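Long-range contact in protease VP4 (Blotched snakehead virus, PDB 2GEF), which probably cleaves the viral polyprotein of which it is itself a part, as a serine protease that uses a serine/lysine catalytic dyad: residues A133-S145 against Y155-V167. Numbering follows the deposited sequence.
Sequences AGQSSSIALALAS and YTGCLSGTNVQPV
Gly157 meets the turn at Ser136 through its backbone: its N donates to Ser136 O at 2.8 Å in a nearly straight bond (169° at the hydrogen), while its carbonyl O takes a weak bond from Ile139 N. From this anchor helix 138-145 runs across strand 158-160 at 75°, the axes 7.7 Å apart at closest. Ile139 is the main apolar plug. With CG1 anti to its own carbonyl carbon (chi1 -66°) and the chain extended beyond, CG1 passes beside the Gly157 carbonyl O and CD1 reaches over Gly157 CA to lie 3.8 Å from Val164 CG2, and the other branch, CG2, sits against CB of Tyr155. A turn further on, Leu143 CD1 stands squarely over one face of the Tyr155 ring, a CH-pi contact 3.9 Å from its centroid; the phenol OH beyond is hydrogen-bonded to His206. Leu159 packs against the helix, its CG 3.8 Å from Ser138 CB. Ser136 is the nucleophile of the Ser/Lys dyad, presented on the type I turn 135-138 at the N-terminal end of this helix, with Lys173 of helix 170-178 beside it. Ser136 CB rests on Val167 CG2, and one water joins Ser136 OG to Thr156 OG1, which also has a weak hydrogen bond with Lys173 NZ. Gln135 O closes the turn, accepting from both N and OG of Ser138, the hydroxyl approaching in the carbonyl plane on a lone pair. Out along the extended Gln135 side chain, a second water bridges OE1 to Leu159 O, donating to both.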
loop_
_atom_site.group_PDB
_atom_site.type_symbol
_atom_site.label_atom_id
_atom_site.label_comp_id
_atom_site.label_asym_id
_atom_site.label_seq_id
_atom_site.Cartn_x
_atom_site.Cartn_y
_atom_site.Cartn_z
ATOM N N ALA A 133 -4.177 -0.673 9.892
ATOM C CA ALA A 133 -5.344 -1.570 10.103
ATOM C C ALA A 133 -6.006 -1.880 8.749
ATOM O O ALA A 133 -5.828 -1.100 7.852
ATOM C CB ALA A 133 -6.370 -0.904 10.991
ATOM N N GLY A 134 -6.801 -2.958 8.608
ATOM C CA GLY A 134 -7.695 -3.119 7.421
ATOM C C GLY A 134 -6.905 -3.848 6.378
ATOM O O GLY A 134 -5.630 -4.104 6.588
ATOM N N GLN A 135 -7.574 -4.168 5.256
ATOM C CA GLN A 135 -7.049 -5.126 4.249
ATOM C C GLN A 135 -6.935 -4.596 2.850
ATOM O O GLN A 135 -6.744 -5.415 1.963
ATOM C CB GLN A 135 -7.905 -6.493 4.183
ATOM C CG GLN A 135 -7.728 -7.287 5.453
ATOM C CD GLN A 135 -8.398 -8.625 5.504
ATOM O OE1 GLN A 135 -8.669 -9.269 4.498
ATOM N NE2 GLN A 135 -8.747 -9.021 6.739
ATOM N N SER A 136 -7.114 -3.300 2.634
ATOM C CA SER A 136 -6.978 -2.661 1.332
ATOM C C SER A 136 -5.573 -2.775 0.747
ATOM O O SER A 136 -5.388 -2.329 -0.368
ATOM C CB SER A 136 -7.317 -1.129 1.350
ATOM O OG SER A 136 -6.465 -0.392 2.264
ATOM N N SER A 137 -4.612 -3.277 1.537
ATOM C CA SER A 137 -3.238 -3.541 1.126
ATOM C C SER A 137 -3.092 -4.845 0.410
ATOM O O SER A 137 -2.003 -5.184 -0.042
ATOM C CB SER A 137 -2.315 -3.605 2.344
ATOM O OG SER A 137 -2.670 -4.638 3.263
ATOM N N SER A 138 -4.176 -5.609 0.308
ATOM C CA SER A 138 -4.094 -6.988 -0.114
ATOM C C SER A 138 -3.549 -7.141 -1.494
ATOM O O SER A 138 -2.868 -8.116 -1.721
ATOM C CB SER A 138 -5.458 -7.753 0.058
ATOM O OG SER A 138 -5.833 -7.718 1.454
ATOM N N ILE A 139 -3.927 -6.270 -2.430
ATOM C CA ILE A 139 -3.374 -6.306 -3.716
ATOM C C ILE A 139 -1.846 -6.078 -3.677
ATOM O O ILE A 139 -1.142 -6.865 -4.257
ATOM C CB ILE A 139 -3.940 -5.313 -4.535
ATOM C CG1 ILE A 139 -5.495 -5.611 -4.812
ATOM C CG2 ILE A 139 -3.236 -5.323 -5.895
ATOM C CD1 ILE A 139 -6.069 -4.454 -5.775
ATOM N N ALA A 140 -1.350 -5.013 -2.990
ATOM C CA ALA A 140 0.114 -4.801 -2.774
ATOM C C ALA A 140 0.860 -6.033 -2.164
ATOM O O ALA A 140 1.950 -6.500 -2.571
ATOM C CB ALA A 140 0.265 -3.511 -1.827
ATOM N N LEU A 141 0.326 -6.521 -1.071
ATOM C CA LEU A 141 0.835 -7.851 -0.557
ATOM C C LEU A 141 1.123 -8.914 -1.512
ATOM O O LEU A 141 2.179 -9.523 -1.509
ATOM C CB LEU A 141 -0.161 -8.435 0.477
ATOM C CG LEU A 141 -0.264 -7.477 1.674
ATOM C CD1 LEU A 141 -1.138 -7.942 2.911
ATOM C CD2 LEU A 141 1.018 -6.816 2.060
ATOM N N ALA A 142 0.093 -9.264 -2.220
ATOM C CA ALA A 142 0.130 -10.174 -3.395
ATOM C C ALA A 142 1.195 -9.896 -4.430
ATOM O O ALA A 142 1.936 -10.764 -4.830
ATOM C CB ALA A 142 -1.193 -10.166 -4.141
ATOM N N LEU A 143 1.114 -8.735 -5.030
ATOM C CA LEU A 143 2.140 -8.402 -6.057
ATOM C C LEU A 143 3.545 -8.483 -5.367
ATOM O O LEU A 143 4.515 -8.976 -5.988
ATOM C CB LEU A 143 1.832 -6.997 -6.606
ATOM C CG LEU A 143 0.414 -7.082 -7.183
ATOM C CD1 LEU A 143 0.144 -5.780 -7.884
ATOM C CD2 LEU A 143 0.503 -7.970 -8.299
ATOM N N ALA A 144 3.669 -8.029 -4.098
ATOM C CA ALA A 144 5.011 -7.890 -3.493
ATOM C C ALA A 144 5.516 -9.255 -3.163
ATOM O O ALA A 144 6.677 -9.480 -3.172
ATOM C CB ALA A 144 5.051 -6.977 -2.269
ATOM N N SER A 145 4.632 -10.166 -2.868
ATOM C CA SER A 145 5.038 -11.508 -2.583
ATOM C C SER A 145 5.393 -12.278 -3.913
ATOM O O SER A 145 5.975 -13.341 -3.853
ATOM C CB SER A 145 3.891 -12.286 -1.855
ATOM O OG SER A 145 3.093 -12.812 -2.945
ATOM N N TYR A 155 -1.294 0.609 -5.293
ATOM C CA TYR A 155 -2.471 -0.305 -5.351
ATOM C C TYR A 155 -3.369 -0.291 -4.107
ATOM O O TYR A 155 -2.906 -0.264 -2.925
ATOM C CB TYR A 155 -2.057 -1.751 -5.658
ATOM C CG TYR A 155 -1.337 -1.855 -6.995
ATOM C CD1 TYR A 155 -2.056 -2.052 -8.161
ATOM C CD2 TYR A 155 0.112 -1.889 -7.071
ATOM C CE1 TYR A 155 -1.413 -2.168 -9.462
ATOM C CE2 TYR A 155 0.771 -1.925 -8.388
ATOM C CZ TYR A 155 -0.006 -2.070 -9.524
ATOM O OH TYR A 155 0.570 -2.043 -10.825
ATOM N N THR A 156 -4.686 -0.423 -4.357
ATOM C CA THR A 156 -5.665 -0.496 -3.236
ATOM C C THR A 156 -6.813 -1.439 -3.552
ATOM O O THR A 156 -7.380 -1.440 -4.661
ATOM C CB THR A 156 -6.102 0.916 -2.742
ATOM O OG1 THR A 156 -6.516 0.836 -1.380
ATOM C CG2 THR A 156 -7.188 1.639 -3.664
ATOM N N GLY A 157 -7.116 -2.333 -2.603
ATOM C CA GLY A 157 -8.155 -3.225 -2.844
ATOM C C GLY A 157 -8.052 -4.374 -1.881
ATOM O O GLY A 157 -6.959 -4.870 -1.655
ATOM N N CYS A 158 -9.168 -4.693 -1.217
ATOM C CA CYS A 158 -9.235 -5.966 -0.487
ATOM C C CYS A 158 -9.343 -7.128 -1.452
ATOM O O CYS A 158 -9.657 -6.950 -2.654
ATOM C CB CYS A 158 -10.365 -6.010 0.530
ATOM S SG CYS A 158 -10.292 -4.698 1.690
ATOM N N LEU A 159 -9.007 -8.311 -0.943
ATOM C CA LEU A 159 -9.055 -9.525 -1.745
ATOM C C LEU A 159 -10.053 -10.544 -1.212
ATOM O O LEU A 159 -10.145 -10.776 -0.013
ATOM C CB LEU A 159 -7.666 -10.167 -1.968
ATOM C CG LEU A 159 -6.813 -9.421 -3.030
ATOM C CD1 LEU A 159 -5.497 -10.086 -3.083
ATOM C CD2 LEU A 159 -7.488 -9.531 -4.395
ATOM N N SER A 160 -10.849 -11.051 -2.137
ATOM C CA SER A 160 -11.607 -12.323 -1.962
ATOM C C SER A 160 -11.181 -13.436 -2.907
ATOM O O SER A 160 -11.659 -13.438 -3.998
ATOM C CB SER A 160 -13.046 -12.051 -2.313
ATOM O OG SER A 160 -13.819 -13.094 -1.942
ATOM N N GLY A 161 -10.374 -14.426 -2.479
ATOM C CA GLY A 161 -9.652 -15.252 -3.419
ATOM C C GLY A 161 -8.884 -14.281 -4.360
ATOM O O GLY A 161 -8.080 -13.503 -3.923
ATOM N N THR A 162 -9.091 -14.406 -5.655
ATOM C CA THR A 162 -8.371 -13.599 -6.678
ATOM C C THR A 162 -9.264 -12.397 -7.188
ATOM O O THR A 162 -8.793 -11.599 -7.999
ATOM C CB THR A 162 -7.997 -14.546 -7.928
ATOM O OG1 THR A 162 -7.074 -13.885 -8.785
ATOM C CG2 THR A 162 -9.140 -14.741 -8.699
ATOM N N ASN A 163 -10.472 -12.203 -6.593
ATOM C CA ASN A 163 -11.430 -11.125 -6.911
ATOM C C ASN A 163 -11.171 -9.981 -6.015
ATOM O O ASN A 163 -11.120 -10.164 -4.840
ATOM C CB ASN A 163 -12.825 -11.644 -6.701
ATOM C CG ASN A 163 -13.239 -12.543 -7.801
ATOM O OD1 ASN A 163 -13.856 -13.598 -7.586
ATOM N ND2 ASN A 163 -12.811 -12.215 -8.995
ATOM N N VAL A 164 -10.908 -8.809 -6.563
ATOM C CA VAL A 164 -10.784 -7.602 -5.817
ATOM C C VAL A 164 -12.105 -7.140 -5.245
ATOM O O VAL A 164 -13.135 -7.120 -5.967
ATOM C CB VAL A 164 -10.090 -6.543 -6.676
ATOM C CG1 VAL A 164 -10.015 -5.103 -5.940
ATOM C CG2 VAL A 164 -8.575 -7.047 -7.029
ATOM N N GLN A 165 -12.075 -6.674 -3.996
ATOM C CA GLN A 165 -13.155 -5.829 -3.440
ATOM C C GLN A 165 -12.864 -4.394 -3.184
ATOM O O GLN A 165 -11.807 -4.036 -2.625
ATOM C CB GLN A 165 -13.647 -6.426 -2.176
ATOM C CG GLN A 165 -14.024 -7.948 -2.316
ATOM C CD GLN A 165 -14.108 -8.516 -0.965
ATOM O OE1 GLN A 165 -13.167 -8.322 -0.113
ATOM N NE2 GLN A 165 -15.263 -9.143 -0.664
ATOM N N PRO A 166 -13.830 -3.485 -3.534
ATOM C CA PRO A 166 -13.621 -2.002 -3.540
ATOM C C PRO A 166 -13.508 -1.382 -2.061
ATOM O O PRO A 166 -14.118 -1.873 -1.071
ATOM C CB PRO A 166 -14.844 -1.469 -4.277
ATOM C CG PRO A 166 -15.894 -2.391 -3.847
ATOM C CD PRO A 166 -15.243 -3.817 -3.818
ATOM N N VAL A 167 -12.708 -0.350 -1.949
ATOM C CA VAL A 167 -12.361 0.129 -0.609
ATOM C C VAL A 167 -12.912 1.566 -0.568
ATOM O O VAL A 167 -13.178 2.172 -1.618
ATOM C CB VAL A 167 -10.877 -0.085 -0.291
ATOM C CG1 VAL A 167 -10.048 0.752 -1.163
ATOM C CG2 VAL A 167 -10.571 0.278 1.122
HETATM O O HOH W 1 -9.516 -9.044 2.191
HETATM O O HOH W 2 -4.507 0.367 0.589
#